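Local coordinates for protein 6-phosphogluconate dehydrogenase NAD-binding (Dyadobacter fermentans, PDB 4GBJ) that probably acts as an NAD(P)-binding oxidoreductase of the 6-phosphogluconate and 3-hydroxyisobutyrate dehydrogenase kind, with a Rossmann-type domain followed by a helical one, at residues H117-P122 / G144-I149; I137-N142 / K158-F163; V234-P239 / L280-L285; L240-I245 / R268-L273. All coordinates share one frame; numbering follows the deposited sequence.

Contact 1. Residues H117-P122 / G144-I149; sequences HYVGAP and GAKERI
V119 meets the helix 144-149 with both of its methyl branches, and its side chain can be followed outward from the strand. CB leads toward the helix and divides there. CG2 goes to the methyl CB of A145, 3.9 Å away. CG1, anti to the backbone N (chi1 171°), takes the other direction and lies 4.1 Å from K146 CG, crossing the foot of the lysine chain. The same CG1 also comes within 4.4 Å of the I149 methyl CD1, a looser touch one helical turn beyond A145. A145 CB is shared between two strand residues, for H117 CB approaches it at 3.6 Å.

K146 lends only its aliphatic part: its chain bends at chi3 (-57°) and carries NZ away from the strand to a salt bridge with D162. The strand 117-120 and the helix pass at 8.8 Å between axes, with an angle of 66° between their directions. A145 and I149 also touch the neighbouring strand 92-95, which places the helix against one face of the Rossmann-type sheet. With 193 Å² buried and no hydrogen bond joining the segments, the contact is made by apolar carbon surfaces, and the lysine charge is probably balanced by D162.

Contact 2. Residues I137-N142 / K158-F163; sequences ICLSGN and KGVFDF
C138 and F161 point to one face of the paired strands, and the ring of F163, just past the strand end, lies beside C138 SG, while I137, L139 and V160 meet on the reverse face. C138 SG lies 3.6 Å from F163 CE2 and 61° off the ring normal, an oblique sulfur-aromatic contact. In F161, I137 O lies at the ring's edge, in its plane, and CB packs more loosely beside C138 SG.

On the reverse face V160 CG1 sits between two residues of the partner strand. L139 CD1 reaches it at 3.6 Å from an oblique direction, and I137 CG2 at 4.0 Å, the isoleucine and valine side chains lying side by side and pointing the same way. L139 comes into reach because its CG stands anti to the carbonyl carbon (chi1 -53°), beside the backbone N.

The register behind these orientations is set by four hydrogen bonds of 2.8 Å: I137 N to G159 O, F161 N to I137 O, L139 N to F161 O and F163 N to L139 O. The last is the straightest, at 173°.

Helix 169-197 packs on C138 and F163, and M208 of the second subunit packs on C138 and F161. The parallel bridges I137-V160, C138-F161 and L139-D162, with helix 143-153 between the strands in sequence, define a beta-alpha-beta unit ending on 159-162, an outermost strand of the Rossmann-type sheet within this chain, where 136-139 runs antiparallel to 117-124.

Contact 3. Residues V234-P239 / L280-L285; sequences VAFRFP and LDWGAL
The F236 ring points its edge at one face of the W282 indole, with F236 CD2 3.8 Å above the indole plane and displaced toward the rim. The planes stand at 82° and the F236 ring and five-membered ring centroids are 5.2 Å apart, which makes the pair T-shaped. D281 OD1 lies at the edge of the indole, in plane. The F238 ring is met at its own edge by D281 O and the carbonyl carbon of A284, and its CE1 lies 3.6 Å from L285 N.

The third flat group, the D281 carboxylate, ties the segments together. With CG anti to the backbone N of D281 (chi1 -172°), OD1 accepts two backbone N-H groups, from A235 N at 2.8 Å and F236 N at 2.9 Å, arriving from opposite faces of the carboxylate plane. F236 N comes nearly along the C-O axis (N-H...O 167°), whereas A235 N is on the anti side, tilted out of the plane. OD2 accepts G283 N at 3.0 Å from above the plane, closing an Asx turn at the start of the 3-10 segment 282-285. An alanine at D281 is likely to leave the N-H groups of A235, F236 and G283 without this acceptor and let the 235-236 backbone shift. Next to the carboxylate, W282 N donates to F236 O at 2.8 Å; the bond from F238 N to L280 O is weak.

The two segments pack on I181 and A182 of helix 169-197 through W282, and on L273 and F269 of helix 260-274 through F238, which leads into helix 238-254.

Contact 4. Residues L240-I245 / R268-L273; sequences LGLKDI and RFISGL
F269 lays one face of its ring over the backbone of G241 and L242, and this is the tightly packed part of the contact. G241 CA is 3.9 Å from the ring centroid and only 25° off its normal, a CH-pi contact, and L242 N stands 3.7 Å above the plane over the ring's centre. The approach depends on glycine: a CB at G241 would fall 2.3 Å from F269 CZ, a clash. The ring reaches the opposing backbone with CG anti to the carbonyl carbon (chi1 -73°), while L242 CB meets F269 CB at 3.7 Å as the two side chains slide past each other in opposite directions. Deeper in, I245 makes a marginal contact with the F269 ring and also packs on F179 of helix 169-197.

Were F269 replaced by alanine, a gap would probably open over G241 and the L242 backbone, where the ring face now lies.

The solvent side is looser. There L242 CD2 crosses to L273 CD1 at 3.9 Å, and L242 CD1 lies against F269 CB at 4.0 Å and also touches CG1 of the exposed I270 at 4.2 Å. No hydrogen bond links the two segments.

Segment axes 9.5 Å apart at an angle of 152° describe a near-antiparallel helix pair, joining helices 238-254 and 260-274 within the all-helical C-terminal domain characteristic of the 6-phosphogluconate dehydrogenase superfamily.

In the fold
Following the chain, contact 1 opens at strand 117-124, and contact 2 opens at strand 136-139 before contact 1 closes on helix 143-153. Contact 2 then closes on strand 159-162, so the two loops cross. They lie 8 Å apart between centres, joined by the K146-D162 salt bridge and probably by a hydrogen bond from G120 N to S140 O. Together they tie strands 117-124, 136-139 and 159-162 to helix 143-153. Past the long helix 169-197, contact 3 opens at 234-239 and closes at 280-285, with contact 4 nested inside its loop. Both use helix 238-254, and F269 touches F238, W282 and L285. The two pairs lie on opposite sides of the chain's centre.

Contact 1. Residues H117-P122 / G144-I149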
# COMPACT_ATOMS: atom_id res chain seq x y z
N HIS B 117 18.61 -2.95 -31.49
CA HIS B 117 17.44 -3.24 -30.68
C HIS B 117 17.46 -2.46 -29.38
O HIS B 117 18.44 -2.50 -28.64
CB HIS B 117 17.34 -4.75 -30.36
CG HIS B 117 17.48 -5.65 -31.54
ND1 HIS B 117 16.44 -5.84 -32.41
CD2 HIS B 117 18.52 -6.43 -31.93
CE1 HIS B 117 16.86 -6.71 -33.31
NE2 HIS B 117 18.13 -7.05 -33.09
N TYR B 118 16.34 -1.82 -29.08
CA TYR B 118 16.15 -1.11 -27.84
C TYR B 118 15.41 -1.99 -26.87
O TYR B 118 14.35 -2.51 -27.20
CB TYR B 118 15.35 0.16 -28.10
CG TYR B 118 15.10 0.98 -26.86
CD1 TYR B 118 15.92 2.05 -26.54
CD2 TYR B 118 13.98 0.75 -26.07
CE1 TYR B 118 15.60 2.91 -25.50
CE2 TYR B 118 13.72 1.54 -24.95
CZ TYR B 118 14.53 2.62 -24.67
OH TYR B 118 14.30 3.42 -23.59
N VAL B 119 15.97 -2.19 -25.69
CA VAL B 119 15.29 -2.95 -24.61
C VAL B 119 14.96 -2.00 -23.47
O VAL B 119 15.87 -1.42 -22.89
CB VAL B 119 16.16 -4.11 -24.13
CG1 VAL B 119 15.57 -4.75 -22.88
CG2 VAL B 119 16.28 -5.15 -25.24
N GLY B 120 13.67 -1.83 -23.19
CA GLY B 120 13.21 -1.05 -22.05
C GLY B 120 13.47 -1.84 -20.80
O GLY B 120 13.09 -3.01 -20.74
N ALA B 121 14.31 -1.31 -19.90
CA ALA B 121 14.79 -2.12 -18.75
C ALA B 121 14.80 -1.35 -17.46
O ALA B 121 15.80 -1.36 -16.76
CB ALA B 121 16.18 -2.66 -19.04
N PRO B 122 13.68 -0.72 -17.09
CA PRO B 122 13.64 0.05 -15.82
C PRO B 122 13.92 -0.81 -14.61
O PRO B 122 13.50 -1.96 -14.56
CB PRO B 122 12.22 0.62 -15.80
CG PRO B 122 11.44 -0.22 -16.76
CD PRO B 122 12.39 -0.63 -17.81
N GLY B 144 15.11 -11.74 -28.92
CA GLY B 144 16.51 -12.10 -29.09
C GLY B 144 17.42 -11.17 -28.31
O GLY B 144 18.35 -11.61 -27.62
N ALA B 145 17.12 -9.88 -28.34
CA ALA B 145 17.92 -8.91 -27.59
C ALA B 145 17.75 -9.09 -26.08
O ALA B 145 18.74 -9.08 -25.38
CB ALA B 145 17.58 -7.51 -28.03
N LYS B 146 16.53 -9.36 -25.60
CA LYS B 146 16.33 -9.63 -24.16
C LYS B 146 17.06 -10.91 -23.73
O LYS B 146 17.61 -10.96 -22.65
CB LYS B 146 14.84 -9.79 -23.79
CG LYS B 146 14.07 -8.48 -23.81
CD LYS B 146 12.57 -8.65 -23.47
CE LYS B 146 11.91 -9.62 -24.41
NZ LYS B 146 10.47 -9.51 -24.42
N GLU B 147 17.04 -11.94 -24.60
CA GLU B 147 17.71 -13.20 -24.32
C GLU B 147 19.24 -12.98 -24.22
O GLU B 147 19.90 -13.57 -23.38
CB GLU B 147 17.36 -14.25 -25.39
CG GLU B 147 17.76 -15.67 -25.00
CD GLU B 147 18.01 -16.66 -26.13
OE1 GLU B 147 17.68 -16.35 -27.30
OE2 GLU B 147 18.57 -17.74 -25.84
N ARG B 148 19.78 -12.09 -25.03
CA ARG B 148 21.22 -11.79 -25.00
C ARG B 148 21.65 -11.06 -23.70
O ARG B 148 22.75 -11.27 -23.23
CB ARG B 148 21.57 -10.89 -26.20
CG ARG B 148 23.05 -10.58 -26.31
CD ARG B 148 23.31 -9.73 -27.54
NE ARG B 148 24.72 -9.39 -27.66
CZ ARG B 148 25.21 -8.56 -28.58
NH1 ARG B 148 24.41 -7.97 -29.45
NH2 ARG B 148 26.52 -8.32 -28.63
N ILE B 149 20.83 -10.17 -23.16
CA ILE B 149 21.24 -9.35 -22.01
C ILE B 149 20.69 -9.88 -20.70
O ILE B 149 21.20 -9.48 -19.65
CB ILE B 149 20.89 -7.84 -22.22
CG1 ILE B 149 19.36 -7.56 -22.33
CG2 ILE B 149 21.61 -7.34 -23.51
CD1 ILE B 149 18.63 -7.27 -20.98

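Contact 2. Residues I137-N142 / K158-F163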
# COMPACT_ATOMS: atom_id res chain seq x y z
N ILE B 137 14.13 -6.08 -12.04
CA ILE B 137 14.08 -5.37 -13.32
C ILE B 137 12.93 -5.91 -14.18
O ILE B 137 12.60 -7.09 -14.13
CB ILE B 137 15.47 -5.50 -14.02
CG1 ILE B 137 15.73 -4.33 -14.99
CG2 ILE B 137 15.67 -6.85 -14.71
CD1 ILE B 137 17.16 -4.31 -15.51
N CYS B 138 12.36 -5.02 -15.02
CA CYS B 138 11.34 -5.37 -16.02
C CYS B 138 11.97 -5.17 -17.36
O CYS B 138 12.62 -4.15 -17.56
CB CYS B 138 10.07 -4.53 -15.86
SG CYS B 138 9.11 -4.97 -14.40
N LEU B 139 11.75 -6.09 -18.28
CA LEU B 139 12.32 -6.00 -19.62
C LEU B 139 11.24 -6.05 -20.62
O LEU B 139 10.33 -6.85 -20.47
CB LEU B 139 13.29 -7.14 -19.92
CG LEU B 139 14.41 -7.41 -18.96
CD1 LEU B 139 15.14 -8.65 -19.39
CD2 LEU B 139 15.36 -6.19 -18.84
N SER B 140 11.36 -5.26 -21.67
CA SER B 140 10.44 -5.32 -22.80
C SER B 140 11.18 -4.85 -24.06
O SER B 140 12.12 -4.03 -24.00
CB SER B 140 9.17 -4.53 -22.52
OG SER B 140 9.35 -3.13 -22.62
N GLY B 141 10.77 -5.41 -25.19
CA GLY B 141 11.42 -5.21 -26.47
C GLY B 141 11.67 -6.52 -27.15
O GLY B 141 11.08 -7.54 -26.77
N ASN B 142 12.55 -6.51 -28.17
CA ASN B 142 12.89 -7.66 -28.99
C ASN B 142 13.34 -8.90 -28.15
O ASN B 142 14.20 -8.79 -27.28
CB ASN B 142 13.96 -7.26 -29.99
CG ASN B 142 14.45 -8.39 -30.84
OD1 ASN B 142 15.39 -9.08 -30.45
ND2 ASN B 142 13.85 -8.61 -32.00
N LYS B 158 17.60 -9.58 -8.30
CA LYS B 158 17.03 -10.86 -7.92
C LYS B 158 16.08 -11.25 -9.05
O LYS B 158 16.35 -12.17 -9.79
CB LYS B 158 16.33 -10.74 -6.55
CG LYS B 158 15.53 -11.95 -6.12
CD LYS B 158 14.94 -11.74 -4.71
CE LYS B 158 13.80 -12.67 -4.42
NZ LYS B 158 14.25 -14.09 -4.33
N GLY B 159 15.02 -10.47 -9.24
CA GLY B 159 14.01 -10.79 -10.25
C GLY B 159 14.14 -10.07 -11.57
O GLY B 159 14.43 -8.88 -11.62
N VAL B 160 13.84 -10.82 -12.64
CA VAL B 160 13.79 -10.36 -14.01
C VAL B 160 12.41 -10.68 -14.52
O VAL B 160 12.06 -11.85 -14.60
CB VAL B 160 14.90 -10.99 -14.89
CG1 VAL B 160 14.87 -10.40 -16.30
CG2 VAL B 160 16.27 -10.78 -14.27
N PHE B 161 11.60 -9.66 -14.84
CA PHE B 161 10.24 -9.86 -15.33
C PHE B 161 10.18 -9.46 -16.80
O PHE B 161 10.70 -8.41 -17.17
CB PHE B 161 9.23 -9.07 -14.48
CG PHE B 161 9.24 -9.52 -13.04
CD1 PHE B 161 8.33 -10.46 -12.58
CD2 PHE B 161 10.20 -9.03 -12.16
CE1 PHE B 161 8.38 -10.92 -11.26
CE2 PHE B 161 10.21 -9.45 -10.82
CZ PHE B 161 9.31 -10.39 -10.38
N ASP B 162 9.60 -10.29 -17.63
CA ASP B 162 9.50 -10.05 -19.05
C ASP B 162 8.11 -9.56 -19.42
O ASP B 162 7.14 -10.23 -19.13
CB ASP B 162 9.84 -11.33 -19.80
CG ASP B 162 10.14 -11.11 -21.28
OD1 ASP B 162 11.11 -11.74 -21.80
OD2 ASP B 162 9.40 -10.38 -21.93
N PHE B 163 8.01 -8.39 -20.04
CA PHE B 163 6.72 -7.80 -20.43
C PHE B 163 6.51 -7.77 -21.99
O PHE B 163 5.69 -6.99 -22.48
CB PHE B 163 6.57 -6.41 -19.77
CG PHE B 163 6.13 -6.56 -18.34
CD1 PHE B 163 4.79 -6.66 -18.01
CD2 PHE B 163 7.06 -6.76 -17.33
CE1 PHE B 163 4.38 -6.99 -16.72
CE2 PHE B 163 6.64 -7.00 -16.02
CZ PHE B 163 5.31 -7.16 -15.73

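Contact 3. Residues V234-P239 / L280-L285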
# COMPACT_ATOMS: atom_id res chain seq x y z
N VAL B 234 17.79 13.30 1.93
CA VAL B 234 17.11 13.12 0.67
C VAL B 234 17.58 11.88 -0.04
O VAL B 234 18.78 11.74 -0.27
CB VAL B 234 17.31 14.38 -0.19
CG1 VAL B 234 16.63 14.24 -1.55
CG2 VAL B 234 16.79 15.60 0.55
N ALA B 235 16.64 11.01 -0.41
CA ALA B 235 16.86 9.80 -1.22
C ALA B 235 16.50 10.09 -2.66
O ALA B 235 17.22 9.67 -3.55
CB ALA B 235 16.03 8.64 -0.69
N PHE B 236 15.37 10.82 -2.91
CA PHE B 236 14.92 11.24 -4.24
C PHE B 236 14.38 12.69 -4.09
O PHE B 236 13.45 12.91 -3.29
CB PHE B 236 13.83 10.24 -4.70
CG PHE B 236 13.50 10.20 -6.17
CD1 PHE B 236 14.47 9.90 -7.11
CD2 PHE B 236 12.18 10.37 -6.60
CE1 PHE B 236 14.16 9.83 -8.47
CE2 PHE B 236 11.86 10.28 -7.96
CZ PHE B 236 12.86 10.01 -8.88
N ARG B 237 14.96 13.67 -4.80
CA ARG B 237 14.60 15.08 -4.59
C ARG B 237 13.16 15.36 -4.97
O ARG B 237 12.65 14.78 -5.91
CB ARG B 237 15.54 16.06 -5.32
CG ARG B 237 15.70 17.34 -4.53
CD ARG B 237 16.99 18.08 -4.84
NE ARG B 237 16.85 19.51 -4.53
CZ ARG B 237 16.22 20.40 -5.29
NH1 ARG B 237 15.70 20.04 -6.45
NH2 ARG B 237 16.14 21.67 -4.91
N PHE B 238 12.50 16.23 -4.20
CA PHE B 238 11.05 16.49 -4.29
C PHE B 238 10.55 16.80 -5.70
O PHE B 238 9.58 16.16 -6.15
CB PHE B 238 10.65 17.61 -3.32
CG PHE B 238 9.20 17.82 -3.05
CD1 PHE B 238 8.55 17.09 -2.05
CD2 PHE B 238 8.50 18.87 -3.65
CE1 PHE B 238 7.20 17.29 -1.78
CE2 PHE B 238 7.16 19.10 -3.35
CZ PHE B 238 6.50 18.29 -2.42
N PRO B 239 11.17 17.70 -6.44
CA PRO B 239 10.67 18.00 -7.79
C PRO B 239 10.66 16.76 -8.69
O PRO B 239 9.85 16.70 -9.62
CB PRO B 239 11.63 19.07 -8.32
CG PRO B 239 12.25 19.65 -7.10
CD PRO B 239 12.36 18.52 -6.13
N LEU B 280 13.43 18.86 0.03
CA LEU B 280 13.11 17.71 0.86
C LEU B 280 13.06 16.45 0.01
O LEU B 280 13.04 16.54 -1.19
CB LEU B 280 11.77 17.93 1.56
CG LEU B 280 11.70 19.19 2.48
CD1 LEU B 280 10.36 19.24 3.19
CD2 LEU B 280 12.80 19.19 3.53
N ASP B 281 12.97 15.27 0.65
CA ASP B 281 12.75 14.02 -0.06
C ASP B 281 11.35 14.02 -0.68
O ASP B 281 10.42 14.62 -0.12
CB ASP B 281 12.91 12.85 0.93
CG ASP B 281 12.87 11.53 0.26
OD1 ASP B 281 13.85 11.23 -0.49
OD2 ASP B 281 11.84 10.81 0.40
N TRP B 282 11.16 13.25 -1.74
CA TRP B 282 9.87 13.15 -2.42
C TRP B 282 8.79 12.60 -1.49
O TRP B 282 7.64 12.93 -1.70
CB TRP B 282 9.97 12.32 -3.70
CG TRP B 282 9.95 10.85 -3.47
CD1 TRP B 282 10.87 10.11 -2.77
CD2 TRP B 282 9.08 9.91 -4.11
NE1 TRP B 282 10.57 8.77 -2.88
CE2 TRP B 282 9.49 8.62 -3.71
CE3 TRP B 282 7.98 10.04 -4.97
CZ2 TRP B 282 8.83 7.45 -4.14
CZ3 TRP B 282 7.30 8.89 -5.36
CH2 TRP B 282 7.71 7.62 -4.91
N GLY B 283 9.16 11.88 -0.43
CA GLY B 283 8.24 11.44 0.61
C GLY B 283 7.47 12.57 1.25
O GLY B 283 6.38 12.36 1.81
N ALA B 284 8.01 13.82 1.20
CA ALA B 284 7.35 14.98 1.78
C ALA B 284 6.04 15.31 1.11
O ALA B 284 5.34 16.17 1.60
CB ALA B 284 8.28 16.19 1.75
N LEU B 285 5.62 14.58 0.05
CA LEU B 285 4.28 14.80 -0.50
C LEU B 285 3.25 14.54 0.63
O LEU B 285 2.16 15.15 0.65
CB LEU B 285 4.01 13.89 -1.73
CG LEU B 285 3.79 12.39 -1.43
CD1 LEU B 285 2.34 12.06 -1.13
CD2 LEU B 285 4.30 11.53 -2.57

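Contact 4. Residues L240-I245 / R268-L273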
# COMPACT_ATOMS: atom_id res chain seq x y z
N LEU B 240 11.52 15.76 -8.40
CA LEU B 240 11.55 14.55 -9.22
C LEU B 240 10.26 13.71 -9.04
O LEU B 240 9.88 13.01 -9.95
CB LEU B 240 12.82 13.72 -8.96
CG LEU B 240 14.10 14.46 -9.26
CD1 LEU B 240 15.31 13.64 -8.86
CD2 LEU B 240 14.19 14.90 -10.73
N GLY B 241 9.55 13.84 -7.92
CA GLY B 241 8.29 13.14 -7.74
C GLY B 241 7.23 13.65 -8.67
O GLY B 241 6.43 12.87 -9.21
N LEU B 242 7.23 14.96 -8.87
CA LEU B 242 6.30 15.63 -9.77
C LEU B 242 6.57 15.21 -11.21
O LEU B 242 5.64 14.91 -11.94
CB LEU B 242 6.40 17.16 -9.61
CG LEU B 242 5.49 18.03 -10.50
CD1 LEU B 242 4.06 17.60 -10.41
CD2 LEU B 242 5.66 19.48 -10.20
N LYS B 243 7.84 15.17 -11.61
CA LYS B 243 8.23 14.72 -12.96
C LYS B 243 7.67 13.30 -13.21
O LYS B 243 7.01 13.07 -14.23
CB LYS B 243 9.76 14.68 -13.08
CG LYS B 243 10.28 14.23 -14.48
CD LYS B 243 11.81 14.06 -14.54
CE LYS B 243 12.37 12.82 -13.85
NZ LYS B 243 11.89 11.53 -14.47
N ASP B 244 7.80 12.40 -12.21
CA ASP B 244 7.35 11.02 -12.35
C ASP B 244 5.82 10.89 -12.38
O ASP B 244 5.31 10.18 -13.25
CB ASP B 244 7.94 10.10 -11.26
CG ASP B 244 9.35 9.55 -11.57
OD1 ASP B 244 9.88 9.81 -12.71
OD2 ASP B 244 9.89 8.79 -10.71
N ILE B 245 5.09 11.57 -11.51
CA ILE B 245 3.64 11.46 -11.55
C ILE B 245 3.08 12.07 -12.87
O ILE B 245 2.09 11.58 -13.37
CB ILE B 245 2.96 12.05 -10.30
CG1 ILE B 245 1.57 11.52 -10.13
CG2 ILE B 245 2.94 13.58 -10.29
CD1 ILE B 245 1.50 10.00 -9.79
N ARG B 268 -0.17 17.44 -4.47
CA ARG B 268 0.69 17.49 -3.30
C ARG B 268 2.09 18.08 -3.64
O ARG B 268 2.64 18.83 -2.86
CB ARG B 268 0.89 16.12 -2.69
CG ARG B 268 -0.34 15.45 -2.17
CD ARG B 268 -1.10 16.35 -1.23
NE ARG B 268 -2.05 15.62 -0.40
CZ ARG B 268 -2.93 16.18 0.42
NH1 ARG B 268 -3.02 17.49 0.51
NH2 ARG B 268 -3.76 15.43 1.13
N PHE B 269 2.65 17.68 -4.77
CA PHE B 269 3.95 18.20 -5.22
C PHE B 269 3.87 19.65 -5.61
O PHE B 269 4.75 20.43 -5.22
CB PHE B 269 4.54 17.41 -6.40
CG PHE B 269 5.06 16.05 -5.99
CD1 PHE B 269 6.13 15.94 -5.11
CD2 PHE B 269 4.42 14.89 -6.41
CE1 PHE B 269 6.53 14.69 -4.66
CE2 PHE B 269 4.84 13.65 -5.97
CZ PHE B 269 5.91 13.56 -5.11
N ILE B 270 2.83 20.03 -6.38
CA ILE B 270 2.69 21.45 -6.80
C ILE B 270 2.59 22.36 -5.55
O ILE B 270 3.29 23.38 -5.43
CB ILE B 270 1.48 21.63 -7.74
CG1 ILE B 270 1.74 20.86 -9.07
CG2 ILE B 270 1.25 23.10 -8.02
CD1 ILE B 270 0.53 20.77 -9.96
N SER B 271 1.71 21.99 -4.62
CA SER B 271 1.51 22.72 -3.37
C SER B 271 2.77 22.71 -2.52
O SER B 271 3.12 23.74 -1.94
CB SER B 271 0.32 22.18 -2.59
OG SER B 271 0.06 23.04 -1.49
N GLY B 272 3.49 21.58 -2.48
CA GLY B 272 4.73 21.51 -1.74
C GLY B 272 5.80 22.44 -2.28
O GLY B 272 6.59 23.01 -1.52
N LEU B 273 5.86 22.58 -3.61
CA LEU B 273 6.78 23.54 -4.22
C LEU B 273 6.34 24.97 -3.88
O LEU B 273 7.19 25.83 -3.62
CB LEU B 273 6.85 23.32 -5.73
CG LEU B 273 7.61 22.08 -6.19
CD1 LEU B 273 7.39 21.88 -7.69
CD2 LEU B 273 9.12 22.16 -5.84